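Local coordinates for protein Tox3 (Phaeosphaeria nodorum, PDB 6WES) that acts as a secreted necrotrophic effector of a fungal wheat pathogen, probably as the processed mature domain that is recognised through the host susceptibility gene Snn3, at residues S13-R18 against Q123-H128; R25-R30 against L98-T103; V44-W49 against I63-G68; D56-L61 against I75-D80. All coordinates share one frame; numbering follows the deposited sequence.

Contact 1 of 4, residues S13-R18 against Q123-H128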
loop_
_atom_site.group_PDB
_atom_site.type_symbol
_atom_site.label_atom_id
_atom_site.label_comp_id
_atom_site.label_asym_id
_atom_site.label_seq_id
_atom_site.Cartn_x
_atom_site.Cartn_y
_atom_site.Cartn_z
ATOM N N SER A 13 1.836 -8.038 -6.779
ATOM C CA SER A 13 0.555 -8.548 -7.246
ATOM C C SER A 13 0.529 -8.570 -8.765
ATOM O O SER A 13 1.307 -7.877 -9.427
ATOM C CB SER A 13 -0.611 -7.703 -6.728
ATOM O OG SER A 13 -0.522 -6.354 -7.165
ATOM N N VAL A 14 -0.382 -9.367 -9.313
ATOM C CA VAL A 14 -0.588 -9.477 -10.756
ATOM C C VAL A 14 -2.082 -9.323 -11.015
ATOM O O VAL A 14 -2.902 -9.934 -10.309
ATOM C CB VAL A 14 -0.111 -10.849 -11.288
ATOM C CG1 VAL A 14 -0.343 -10.970 -12.799
ATOM C CG2 VAL A 14 1.358 -11.058 -10.937
ATOM N N HIS A 15 -2.435 -8.509 -12.010
ATOM C CA HIS A 15 -3.828 -8.222 -12.334
ATOM C C HIS A 15 -4.094 -8.408 -13.819
ATOM O O HIS A 15 -3.225 -8.171 -14.667
ATOM C CB HIS A 15 -4.188 -6.781 -11.932
ATOM C CG HIS A 15 -4.255 -6.593 -10.448
ATOM N ND1 HIS A 15 -3.147 -6.306 -9.682
ATOM C CD2 HIS A 15 -5.285 -6.733 -9.584
ATOM C CE1 HIS A 15 -3.493 -6.263 -8.402
ATOM N NE2 HIS A 15 -4.794 -6.504 -8.321
ATOM N N ASP A 16 -5.334 -8.778 -14.116
ATOM C CA ASP A 16 -5.812 -8.920 -15.488
ATOM C C ASP A 16 -6.934 -7.923 -15.696
ATOM O O ASP A 16 -7.894 -7.881 -14.919
ATOM C CB ASP A 16 -6.275 -10.354 -15.720
ATOM C CG ASP A 16 -5.150 -11.328 -15.551
ATOM O OD1 ASP A 16 -4.037 -11.066 -16.048
ATOM O OD2 ASP A 16 -5.365 -12.387 -14.904
ATOM N N CYS A 17 -6.781 -7.086 -16.705
ATOM C CA CYS A 17 -7.710 -5.993 -16.947
ATOM C C CYS A 17 -8.337 -6.168 -18.327
ATOM O O CYS A 17 -8.020 -7.114 -19.058
ATOM C CB CYS A 17 -6.992 -4.644 -16.815
ATOM S SG CYS A 17 -6.283 -4.305 -15.152
ATOM N N ARG A 18 -9.229 -5.236 -18.691
ATOM C CA ARG A 18 -9.979 -5.420 -19.934
ATOM C C ARG A 18 -9.075 -5.315 -21.154
ATOM O O ARG A 18 -9.250 -6.058 -22.126
ATOM C CB ARG A 18 -11.157 -4.445 -20.044
ATOM C CG ARG A 18 -11.954 -4.673 -21.341
ATOM C CD ARG A 18 -13.335 -4.057 -21.306
ATOM N NE ARG A 18 -14.116 -4.517 -20.156
ATOM C CZ ARG A 18 -15.354 -4.104 -19.895
ATOM N NH1 ARG A 18 -15.954 -3.237 -20.710
ATOM N NH2 ARG A 18 -15.992 -4.556 -18.825
ATOM N N GLN A 123 -1.978 -8.574 1.953
ATOM C CA GLN A 123 -3.394 -8.291 1.823
ATOM C C GLN A 123 -3.744 -8.120 0.356
ATOM O O GLN A 123 -2.945 -7.603 -0.436
ATOM C CB GLN A 123 -3.778 -7.051 2.609
ATOM C CG GLN A 123 -3.883 -7.350 4.109
ATOM C CD GLN A 123 -4.455 -6.176 4.849
ATOM O OE1 GLN A 123 -3.707 -5.344 5.353
ATOM N NE2 GLN A 123 -5.780 -6.075 4.893
ATOM N N ARG A 124 -4.937 -8.566 0.005
ATOM C CA ARG A 124 -5.379 -8.545 -1.387
ATOM C C ARG A 124 -5.569 -7.117 -1.878
ATOM O O ARG A 124 -6.341 -6.351 -1.278
ATOM C CB ARG A 124 -6.710 -9.290 -1.494
ATOM C CG ARG A 124 -7.251 -9.443 -2.924
ATOM C CD ARG A 124 -8.592 -10.226 -2.932
ATOM N NE ARG A 124 -9.163 -10.340 -4.279
ATOM C CZ ARG A 124 -10.032 -11.281 -4.648
ATOM N NH1 ARG A 124 -10.444 -12.195 -3.778
ATOM N NH2 ARG A 124 -10.483 -11.313 -5.896
ATOM N N PRO A 125 -4.902 -6.709 -2.952
ATOM C CA PRO A 125 -5.115 -5.385 -3.535
ATOM C C PRO A 125 -6.204 -5.454 -4.601
ATOM O O PRO A 125 -6.700 -6.527 -4.940
ATOM C CB PRO A 125 -3.765 -5.107 -4.194
ATOM C CG PRO A 125 -3.318 -6.486 -4.684
ATOM C CD PRO A 125 -3.818 -7.465 -3.625
ATOM N N THR A 126 -6.579 -4.289 -5.114
ATOM C CA THR A 126 -7.431 -4.211 -6.292
ATOM C C THR A 126 -6.794 -3.273 -7.304
ATOM O O THR A 126 -6.101 -2.321 -6.936
ATOM C CB THR A 126 -8.831 -3.709 -5.955
ATOM O OG1 THR A 126 -8.759 -2.393 -5.381
ATOM C CG2 THR A 126 -9.522 -4.671 -4.983
ATOM N N MET A 127 -7.015 -3.538 -8.581
ATOM C CA MET A 127 -6.552 -2.667 -9.647
ATOM C C MET A 127 -7.752 -2.209 -10.449
ATOM O O MET A 127 -8.769 -2.907 -10.535
ATOM C CB MET A 127 -5.547 -3.352 -10.575
ATOM C CG MET A 127 -4.911 -2.394 -11.605
ATOM S SD MET A 127 -3.585 -3.135 -12.578
ATOM C CE MET A 127 -2.331 -3.179 -11.272
ATOM N N HIS A 128 -7.626 -1.022 -11.025
ATOM C CA HIS A 128 -8.709 -0.321 -11.685
ATOM C C HIS A 128 -8.144 0.278 -12.963
ATOM O O HIS A 128 -7.011 0.760 -12.964
ATOM C CB HIS A 128 -9.217 0.752 -10.693
ATOM C CG HIS A 128 -9.561 0.171 -9.353
ATOM N ND1 HIS A 128 -10.836 -0.246 -9.047
ATOM C CD2 HIS A 128 -8.793 -0.133 -8.273
ATOM C CE1 HIS A 128 -10.850 -0.760 -7.829
ATOM N NE2 HIS A 128 -9.619 -0.713 -7.339
#
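His15 lies under Met127, whose CB sits over one face of the imidazole, 3.6 Å from the ring centroid and 19° off the ring normal, a CH-pi contact. The Met127 chain runs extended through chi1 (-173°) and chi2, which puts SD 3.9 Å from Cys17 SG; the bend at chi3 turns only CE back, to 3.6 Å from His15 ND1. Met127 SD stands oblique to the ring, well off its normal. Pro125 fills the other end of the contact: its CG meets His15 CE1 near the ring plane at 3.7 Å and Ser13 CB at 3.6 Å. No hydrogen bond crosses between the two segments, so the evidence for association is this interdigitated packing. Strands 2-16 and 126-133 are not sheet neighbours; strand 144-153 lies between them, and the side chains meet on the inner side of the beta barrel. Cys17 is also tied to that intervening strand by its disulfide to Cys146. The reverse sides face partly toward solvent: Val14, Asp16 and Thr126 point away, Asp16 forming a salt bridge with Arg149, while Thr126 OG1 is hydrogen-bonded to His128 NE2 at 2.7 Å.

Contact 2 of 4, residues R25-R30 against L98-T103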
loop_
_atom_site.group_PDB
_atom_site.type_symbol
_atom_site.label_atom_id
_atom_site.label_comp_id
_atom_site.label_asym_id
_atom_site.label_seq_id
_atom_site.Cartn_x
_atom_site.Cartn_y
_atom_site.Cartn_z
ATOM N N ARG A 25 2.958 -5.598 -10.325
ATOM C CA ARG A 25 3.437 -4.413 -9.627
ATOM C C ARG A 25 3.963 -4.801 -8.257
ATOM O O ARG A 25 3.360 -5.631 -7.573
ATOM C CB ARG A 25 2.297 -3.415 -9.384
ATOM C CG ARG A 25 1.608 -2.908 -10.650
ATOM C CD ARG A 25 2.324 -1.688 -11.188
ATOM N NE ARG A 25 3.496 -2.043 -11.968
ATOM C CZ ARG A 25 4.426 -1.158 -12.320
ATOM N NH1 ARG A 25 5.477 -1.529 -13.038
ATOM N NH2 ARG A 25 4.296 0.107 -11.958
ATOM N N ASP A 26 5.052 -4.153 -7.840
ATOM C CA ASP A 26 5.576 -4.234 -6.480
ATOM C C ASP A 26 5.275 -2.911 -5.785
ATOM O O ASP A 26 5.524 -1.848 -6.350
ATOM C CB ASP A 26 7.098 -4.430 -6.487
ATOM C CG ASP A 26 7.518 -5.852 -6.773
ATOM O OD1 ASP A 26 6.667 -6.650 -7.197
ATOM O OD2 ASP A 26 8.719 -6.181 -6.614
ATOM N N VAL A 27 4.765 -2.983 -4.560
ATOM C CA VAL A 27 4.469 -1.808 -3.744
ATOM C C VAL A 27 5.170 -2.007 -2.410
ATOM O O VAL A 27 5.004 -3.058 -1.778
ATOM C CB VAL A 27 2.952 -1.643 -3.535
ATOM C CG1 VAL A 27 2.662 -0.414 -2.685
ATOM C CG2 VAL A 27 2.244 -1.518 -4.875
ATOM N N LYS A 28 5.966 -1.035 -1.993
ATOM C CA LYS A 28 6.674 -1.134 -0.721
ATOM C C LYS A 28 6.406 0.109 0.112
ATOM O O LYS A 28 6.356 1.230 -0.414
ATOM C CB LYS A 28 8.189 -1.278 -0.930
ATOM C CG LYS A 28 8.605 -2.546 -1.651
ATOM C CD LYS A 28 10.098 -2.566 -1.844
ATOM C CE LYS A 28 10.539 -3.747 -2.706
ATOM N NZ LYS A 28 12.032 -3.770 -2.858
ATOM N N VAL A 29 6.221 -0.096 1.415
ATOM C CA VAL A 29 5.978 1.002 2.339
ATOM C C VAL A 29 6.878 0.852 3.554
ATOM O O VAL A 29 7.404 -0.227 3.842
ATOM C CB VAL A 29 4.506 1.076 2.780
ATOM C CG1 VAL A 29 3.590 1.289 1.564
ATOM C CG2 VAL A 29 4.099 -0.193 3.553
ATOM N N ARG A 30 7.033 1.956 4.287
ATOM C CA ARG A 30 7.726 1.981 5.563
ATOM C C ARG A 30 6.754 2.558 6.579
ATOM O O ARG A 30 5.968 3.458 6.248
ATOM C CB ARG A 30 8.961 2.884 5.451
ATOM C CG ARG A 30 9.684 3.136 6.766
ATOM C CD ARG A 30 10.991 3.823 6.508
ATOM N NE ARG A 30 11.510 4.380 7.747
ATOM C CZ ARG A 30 12.800 4.503 8.037
ATOM N NH1 ARG A 30 13.732 4.090 7.183
ATOM N NH2 ARG A 30 13.151 5.023 9.199
ATOM N N LEU A 98 -3.681 1.085 -8.689
ATOM C CA LEU A 98 -3.545 -0.066 -7.809
ATOM C C LEU A 98 -3.760 0.404 -6.379
ATOM O O LEU A 98 -3.187 1.422 -5.958
ATOM C CB LEU A 98 -2.141 -0.640 -7.952
ATOM C CG LEU A 98 -1.762 -1.784 -7.014
ATOM C CD1 LEU A 98 -2.733 -2.976 -7.186
ATOM C CD2 LEU A 98 -0.348 -2.190 -7.325
ATOM N N ARG A 99 -4.643 -0.278 -5.669
ATOM C CA ARG A 99 -4.990 0.068 -4.293
ATOM C C ARG A 99 -4.553 -1.101 -3.415
ATOM O O ARG A 99 -5.159 -2.184 -3.446
ATOM C CB ARG A 99 -6.486 0.336 -4.188
ATOM C CG ARG A 99 -6.937 1.457 -5.114
ATOM C CD ARG A 99 -8.430 1.724 -5.050
ATOM N NE ARG A 99 -8.811 2.634 -6.122
ATOM C CZ ARG A 99 -10.048 2.753 -6.604
ATOM N NH1 ARG A 99 -11.042 2.038 -6.070
ATOM N NH2 ARG A 99 -10.284 3.600 -7.586
ATOM N N GLN A 100 -3.492 -0.904 -2.651
ATOM C CA GLN A 100 -2.825 -1.989 -1.931
ATOM C C GLN A 100 -2.897 -1.759 -0.426
ATOM O O GLN A 100 -2.229 -0.841 0.092
ATOM C CB GLN A 100 -1.376 -2.056 -2.407
ATOM C CG GLN A 100 -0.485 -3.059 -1.665
ATOM C CD GLN A 100 -0.967 -4.478 -1.839
ATOM O OE1 GLN A 100 -0.822 -5.059 -2.917
ATOM N NE2 GLN A 100 -1.552 -5.053 -0.785
ATOM N N PRO A 101 -3.681 -2.529 0.323
ATOM C CA PRO A 101 -3.725 -2.360 1.782
ATOM C C PRO A 101 -2.483 -2.918 2.454
ATOM O O PRO A 101 -1.853 -3.863 1.964
ATOM C CB PRO A 101 -4.952 -3.174 2.214
ATOM C CG PRO A 101 -5.693 -3.515 0.964
ATOM C CD PRO A 101 -4.686 -3.493 -0.164
ATOM N N PHE A 102 -2.144 -2.315 3.601
ATOM C CA PHE A 102 -1.139 -2.842 4.521
ATOM C C PHE A 102 -1.656 -2.680 5.941
ATOM O O PHE A 102 -2.344 -1.706 6.248
ATOM C CB PHE A 102 0.196 -2.080 4.436
ATOM C CG PHE A 102 0.924 -2.254 3.128
ATOM C CD1 PHE A 102 1.746 -3.353 2.940
ATOM C CD2 PHE A 102 0.786 -1.321 2.095
ATOM C CE1 PHE A 102 2.416 -3.544 1.747
ATOM C CE2 PHE A 102 1.464 -1.489 0.875
ATOM C CZ PHE A 102 2.279 -2.601 0.716
ATOM N N THR A 103 -1.336 -3.642 6.802
ATOM C CA THR A 103 -1.769 -3.608 8.190
ATOM C C THR A 103 -0.559 -3.819 9.079
ATOM O O THR A 103 0.255 -4.707 8.822
ATOM C CB THR A 103 -2.831 -4.666 8.487
ATOM O OG1 THR A 103 -3.997 -4.381 7.704
ATOM C CG2 THR A 103 -3.202 -4.720 9.978
#
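Val29 covers one face of the Phe102 ring: its CG2 methyl stands over the ring centre, 3.7 Å from the centroid and only 9° off the normal, a CH-pi contact made by a single bump on a flat face. The other methyl, CG1, reaches past the rim to Phe102 CE2 at 3.6 Å. Val27 approaches the same ring at its edge, where CG1 lies in the plane and 3.9 Å from CE2, so the two valines meet the ring on one face and at one edge. With chi1 at 180°, Val27 holds its branches apart: CG1 goes to the phenyl edge, and CG2 goes to Leu98 CD2 at 3.6 Å. That leucine methyl is itself a knob in the hollow between Val27 CG2 and Arg25 CB, the latter also at 3.6 Å. Between Leu98 and Phe102 the fit is slacker, Gln100 CG coming only to 4.2 Å from Val27 CB. The polar ends turn elsewhere: Gln100 NE2 donates to Pro101 O and to Gln123 O, and Arg25 leads its guanidinium away to His79 and Phe81. The strand axes stay 9.1 Å apart at closest approach and cross at -40°. That spacing, the absence of hydrogen bonds and the facing buried side chains are consistent with packing across the interior of this beta barrel, near the centre of the chain.

Contact 3 of 4, residues V44-W49 against I63-G68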
loop_
_atom_site.group_PDB
_atom_site.type_symbol
_atom_site.label_atom_id
_atom_site.label_comp_id
_atom_site.label_asym_id
_atom_site.label_seq_id
_atom_site.Cartn_x
_atom_site.Cartn_y
_atom_site.Cartn_z
ATOM N N VAL A 44 -1.097 5.590 23.388
ATOM C CA VAL A 44 -1.475 5.942 22.027
ATOM C C VAL A 44 -0.203 6.035 21.204
ATOM O O VAL A 44 0.820 6.533 21.687
ATOM C CB VAL A 44 -2.204 7.298 22.068
ATOM C CG1 VAL A 44 -2.375 7.866 20.706
ATOM C CG2 VAL A 44 -3.556 7.189 22.774
ATOM N N LEU A 45 -0.236 5.533 19.966
ATOM C CA LEU A 45 0.934 5.519 19.093
ATOM C C LEU A 45 0.658 6.381 17.880
ATOM O O LEU A 45 -0.466 6.399 17.378
ATOM C CB LEU A 45 1.269 4.097 18.611
ATOM C CG LEU A 45 1.626 3.122 19.729
ATOM C CD1 LEU A 45 1.707 1.714 19.138
ATOM C CD2 LEU A 45 2.957 3.519 20.349
ATOM N N ARG A 46 1.664 7.093 17.410
ATOM C CA ARG A 46 1.548 7.937 16.228
ATOM C C ARG A 46 2.379 7.292 15.123
ATOM O O ARG A 46 3.612 7.405 15.119
ATOM C CB ARG A 46 2.029 9.346 16.553
ATOM C CG ARG A 46 1.082 10.064 17.492
ATOM C CD ARG A 46 1.605 11.433 17.889
ATOM N NE ARG A 46 0.781 12.021 18.945
ATOM C CZ ARG A 46 0.951 11.779 20.243
ATOM N NH1 ARG A 46 1.920 10.963 20.649
ATOM N NH2 ARG A 46 0.154 12.353 21.137
ATOM N N VAL A 47 1.698 6.632 14.184
ATOM C CA VAL A 47 2.331 5.912 13.084
ATOM C C VAL A 47 2.418 6.835 11.874
ATOM O O VAL A 47 1.434 7.504 11.521
ATOM C CB VAL A 47 1.530 4.640 12.750
ATOM C CG1 VAL A 47 2.076 3.952 11.522
ATOM C CG2 VAL A 47 1.530 3.672 13.943
ATOM N N THR A 48 3.580 6.869 11.232
ATOM C CA THR A 48 3.728 7.552 9.946
ATOM C C THR A 48 4.044 6.508 8.885
ATOM O O THR A 48 5.108 5.876 8.930
ATOM C CB THR A 48 4.860 8.578 10.021
ATOM O OG1 THR A 48 4.502 9.604 10.965
ATOM C CG2 THR A 48 5.140 9.242 8.649
ATOM N N TRP A 49 3.147 6.344 7.920
ATOM C CA TRP A 49 3.418 5.501 6.754
ATOM C C TRP A 49 4.095 6.351 5.688
ATOM O O TRP A 49 3.728 7.529 5.498
ATOM C CB TRP A 49 2.112 4.972 6.158
ATOM C CG TRP A 49 1.300 4.054 7.040
ATOM C CD1 TRP A 49 0.256 4.401 7.839
ATOM C CD2 TRP A 49 1.432 2.631 7.145
ATOM N NE1 TRP A 49 -0.280 3.284 8.438
ATOM C CE2 TRP A 49 0.428 2.188 8.026
ATOM C CE3 TRP A 49 2.295 1.695 6.564
ATOM C CZ2 TRP A 49 0.254 0.842 8.340
ATOM C CZ3 TRP A 49 2.114 0.352 6.868
ATOM C CH2 TRP A 49 1.107 -0.054 7.755
ATOM N N ILE A 63 -0.708 9.667 8.358
ATOM C CA ILE A 63 -0.271 10.009 9.704
ATOM C C ILE A 63 -1.420 9.629 10.607
ATOM O O ILE A 63 -2.473 10.281 10.610
ATOM C CB ILE A 63 0.051 11.503 9.812
ATOM C CG1 ILE A 63 0.944 11.965 8.625
ATOM C CG2 ILE A 63 0.620 11.815 11.202
ATOM C CD1 ILE A 63 2.204 11.130 8.418
ATOM N N VAL A 64 -1.254 8.533 11.333
ATOM C CA VAL A 64 -2.372 7.865 11.991
ATOM C C VAL A 64 -2.083 7.741 13.478
ATOM O O VAL A 64 -0.956 7.440 13.878
ATOM C CB VAL A 64 -2.615 6.478 11.360
ATOM C CG1 VAL A 64 -3.696 5.694 12.132
ATOM C CG2 VAL A 64 -2.945 6.649 9.884
ATOM N N THR A 65 -3.092 7.969 14.298
ATOM C CA THR A 65 -3.025 7.737 15.732
ATOM C C THR A 65 -3.671 6.389 16.032
ATOM O O THR A 65 -4.794 6.114 15.588
ATOM C CB THR A 65 -3.787 8.862 16.418
ATOM O OG1 THR A 65 -3.146 10.103 16.104
ATOM C CG2 THR A 65 -3.799 8.654 17.884
ATOM N N VAL A 66 -2.945 5.523 16.721
ATOM C CA VAL A 66 -3.434 4.202 17.100
ATOM C C VAL A 66 -3.920 4.286 18.541
ATOM O O VAL A 66 -3.104 4.566 19.450
ATOM C CB VAL A 66 -2.329 3.148 16.961
ATOM C CG1 VAL A 66 -2.844 1.792 17.335
ATOM C CG2 VAL A 66 -1.768 3.125 15.523
ATOM N N PRO A 67 -5.206 4.081 18.806
ATOM C CA PRO A 67 -5.702 4.180 20.176
ATOM C C PRO A 67 -5.003 3.190 21.093
ATOM O O PRO A 67 -4.515 2.128 20.679
ATOM C CB PRO A 67 -7.199 3.857 20.053
ATOM C CG PRO A 67 -7.523 4.177 18.648
ATOM C CD PRO A 67 -6.295 3.875 17.830
ATOM N N GLY A 68 -5.027 3.522 22.381
ATOM C CA GLY A 68 -4.325 2.728 23.377
ATOM C C GLY A 68 -4.830 1.313 23.482
ATOM O O GLY A 68 -4.062 0.408 23.831
#
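Val47 and Val66 both place CG1 anti to the backbone N (chi1 174° in Val47), which leaves CG2 of each anti to the carbonyl carbon, beside the backbone N, where the two meet diagonally at 3.7 Å. Ile63 bends at chi2 (-52°) and lays CD1 alongside Thr48, 3.5 Å from Thr48 CG2, a tight carbon pair. At the far end Val44 CG1 presses still closer on Thr65 CG2, at 3.3 Å. These side-chain neighbours follow from the backbone pairing: strands 45-49 and 63-66 run antiparallel, their segment axes 4.7 Å apart and 152° between directions. Leu45 with Val66 and Val47 with Val64 are hydrogen-bonded pairs, whereas Arg46 with Thr65 and Thr48 with Ile63 are non-hydrogen-bonded pairs. The shortest of the four backbone bonds runs from Val66 N to Leu45 O, 2.7 Å and nearly straight. This is the edge of the antiparallel barrel sheet, strand 63-66 being the last in order and strand 45-53 its neighbour. The two sides of the pairing differ. Leu45, Val47, Val64 and Val66 share the face that looks into the fold, where Val47 also touches Ile33 and Leu104 on other strands. Trp49 extends this apolar side: its ring carries Val47 CG1 over one face, offset toward the rim, and receives Val64 CG2 at its edge, 4.4 Å from CD1. Arg46, Thr48, Ile63 and Thr65 lie on the other, largely exposed face.

Contact 4 of 4, residues D56-L61 against I75-D80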
loop_
_atom_site.group_PDB
_atom_site.type_symbol
_atom_site.label_atom_id
_atom_site.label_comp_id
_atom_site.label_asym_id
_atom_site.label_seq_id
_atom_site.Cartn_x
_atom_site.Cartn_y
_atom_site.Cartn_z
ATOM N N ASP A 56 2.070 6.580 -4.603
ATOM C CA ASP A 56 1.835 7.979 -4.932
ATOM C C ASP A 56 1.131 8.732 -3.815
ATOM O O ASP A 56 1.330 9.945 -3.666
ATOM C CB ASP A 56 1.023 8.040 -6.225
ATOM C CG ASP A 56 1.793 7.458 -7.383
ATOM O OD1 ASP A 56 2.819 8.055 -7.714
ATOM O OD2 ASP A 56 1.451 6.380 -7.924
ATOM N N ARG A 57 0.313 8.049 -3.021
ATOM C CA ARG A 57 -0.364 8.656 -1.878
ATOM C C ARG A 57 -0.964 7.522 -1.075
ATOM O O ARG A 57 -1.144 6.409 -1.582
ATOM C CB ARG A 57 -1.449 9.668 -2.279
ATOM C CG ARG A 57 -2.533 9.100 -3.154
ATOM C CD ARG A 57 -3.562 10.164 -3.577
ATOM N NE ARG A 57 -4.458 9.587 -4.564
ATOM C CZ ARG A 57 -5.573 8.923 -4.266
ATOM N NH1 ARG A 57 -5.960 8.790 -3.002
ATOM N NH2 ARG A 57 -6.299 8.381 -5.246
ATOM N N PHE A 58 -1.284 7.807 0.171
ATOM C CA PHE A 58 -1.984 6.882 1.038
ATOM C C PHE A 58 -3.409 7.368 1.240
ATOM O O PHE A 58 -3.694 8.565 1.150
ATOM C CB PHE A 58 -1.301 6.789 2.394
ATOM C CG PHE A 58 0.034 6.081 2.353
ATOM C CD1 PHE A 58 0.103 4.724 2.563
ATOM C CD2 PHE A 58 1.213 6.787 2.113
ATOM C CE1 PHE A 58 1.326 4.074 2.555
ATOM C CE2 PHE A 58 2.440 6.135 2.091
ATOM C CZ PHE A 58 2.497 4.787 2.316
ATOM N N ASP A 59 -4.314 6.440 1.497
ATOM C CA ASP A 59 -5.704 6.777 1.740
ATOM C C ASP A 59 -6.159 6.028 2.986
ATOM O O ASP A 59 -5.979 4.797 3.072
ATOM C CB ASP A 59 -6.563 6.341 0.566
ATOM C CG ASP A 59 -8.060 6.419 0.868
ATOM O OD1 ASP A 59 -8.750 5.423 0.666
ATOM O OD2 ASP A 59 -8.574 7.485 1.270
ATOM N N PRO A 60 -6.731 6.723 3.987
ATOM C CA PRO A 60 -6.759 8.188 4.091
ATOM C C PRO A 60 -5.385 8.696 4.566
ATOM O O PRO A 60 -4.395 8.110 4.222
ATOM C CB PRO A 60 -7.841 8.443 5.139
ATOM C CG PRO A 60 -7.932 7.233 5.920
ATOM C CD PRO A 60 -7.450 6.066 5.088
ATOM N N LEU A 61 -5.325 9.772 5.326
ATOM C CA LEU A 61 -4.039 10.377 5.640
ATOM C C LEU A 61 -3.074 9.367 6.284
ATOM O O LEU A 61 -3.479 8.649 7.212
ATOM C CB LEU A 61 -4.310 11.529 6.595
ATOM C CG LEU A 61 -3.190 12.507 6.803
ATOM C CD1 LEU A 61 -3.039 13.354 5.577
ATOM C CD2 LEU A 61 -3.529 13.347 8.034
ATOM N N ILE A 75 -3.848 0.805 6.342
ATOM C CA ILE A 75 -3.816 1.920 5.399
ATOM C C ILE A 75 -3.901 1.351 3.989
ATOM O O ILE A 75 -3.605 0.185 3.765
ATOM C CB ILE A 75 -2.522 2.742 5.611
ATOM C CG1 ILE A 75 -2.658 4.173 5.067
ATOM C CG2 ILE A 75 -1.316 2.054 5.024
ATOM C CD1 ILE A 75 -3.584 5.068 5.929
ATOM N N THR A 76 -4.312 2.178 3.029
ATOM C CA THR A 76 -4.297 1.778 1.624
ATOM C C THR A 76 -3.266 2.620 0.884
ATOM O O THR A 76 -3.331 3.857 0.920
ATOM C CB THR A 76 -5.689 1.951 1.008
ATOM O OG1 THR A 76 -6.620 1.105 1.706
ATOM C CG2 THR A 76 -5.675 1.608 -0.490
ATOM N N ALA A 77 -2.310 1.967 0.230
ATOM C CA ALA A 77 -1.354 2.648 -0.636
ATOM C C ALA A 77 -1.917 2.716 -2.047
ATOM O O ALA A 77 -2.422 1.708 -2.562
ATOM C CB ALA A 77 -0.035 1.873 -0.635
ATOM N N ILE A 78 -1.821 3.876 -2.680
ATOM C CA ILE A 78 -2.372 4.100 -4.012
ATOM C C ILE A 78 -1.219 4.319 -4.978
ATOM O O ILE A 78 -0.338 5.149 -4.717
ATOM C CB ILE A 78 -3.279 5.345 -4.024
ATOM C CG1 ILE A 78 -4.341 5.296 -2.933
ATOM C CG2 ILE A 78 -3.906 5.533 -5.413
ATOM C CD1 ILE A 78 -5.406 4.262 -3.194
ATOM N N HIS A 79 -1.233 3.601 -6.108
ATOM C CA HIS A 79 -0.209 3.674 -7.138
ATOM C C HIS A 79 -0.910 3.904 -8.472
ATOM O O HIS A 79 -1.777 3.117 -8.847
ATOM C CB HIS A 79 0.569 2.340 -7.166
ATOM C CG HIS A 79 1.492 2.184 -8.336
ATOM N ND1 HIS A 79 2.366 3.162 -8.746
ATOM C CD2 HIS A 79 1.689 1.133 -9.169
ATOM C CE1 HIS A 79 3.056 2.731 -9.789
ATOM N NE2 HIS A 79 2.665 1.497 -10.061
ATOM N N ASP A 80 -0.551 4.977 -9.179
ATOM C CA ASP A 80 -1.108 5.293 -10.495
ATOM C C ASP A 80 -0.045 5.102 -11.575
ATOM O O ASP A 80 1.116 5.471 -11.380
ATOM C CB ASP A 80 -1.596 6.754 -10.532
ATOM C CG ASP A 80 -2.592 7.061 -9.426
ATOM O OD1 ASP A 80 -3.590 6.323 -9.326
ATOM O OD2 ASP A 80 -2.371 8.021 -8.638
HETATM O O HOH W 1 -4.768 9.212 -7.651
HETATM O O HOH W 2 -7.444 2.781 4.054
#
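Arg57 and Ile78 meet on the outer face. The arginine CB bears CG between the backbone N and carbonyl carbon (chi1 58°), which tips the chain over its partner: CG lies 3.9 Å from Ile78 CB. The chain then extends through CD to NE, which is 4.2 Å from Ile78 CG2. That methyl lies against one guanidinium face, offset toward the rim and nearest NH2 at 3.7 Å, while NH1 is 3.9 Å from Ile78 CG1. NH2 also donates to a water in the guanidinium plane, and that water donates to Asp80 OD2; Asp80 OD1 is hydrogen-bonded to Gln97 NE2. On the inner face, Phe58 CD1 rests on Ile75 CG1 at 3.8 Å, the side chains crossing at about a right angle. Asp56 OD2 accepts from Asp80 N at 2.7 Å, on the anti side and tilted out of the carboxylate plane, and takes a weak bond from His79 ND1; His79 NE2 is hydrogen-bonded to Arg25 NH2. Backbone bonds join Asp59 to Thr76 both ways. Asp56 N and, weakly, Arg57 N both donate to Ile78 O; two residues facing one identify a classic beta bulge, at the start of edge strand 57-59 of this antiparallel barrel.

In the fold
All four contacts belong to one antiparallel sheet curled into the barrel. Contacts 3 and 4 hold its end strands, 63-66 and 57-59; contact 2 packs across the interior, and contact 1 joins strands two apart in the sheet on its inner side. Contact 2 lies centrally: its centre is about 8 Å from that of contact 4 and 12 Å from that of contact 1. Leu98 N bonds to His79 O (2.8 Å), and a probable hydrogen bond runs from Arg99 N to Thr126 O (2.8 Å). Trp49 of contact 3 packs on Val29, Phe102, Ile75 and Phe58, so contacts 2, 3 and 4 share one apolar cluster. Contacts 1 and 3, centres about 28 Å apart, lie on opposite sides of the chain's centre.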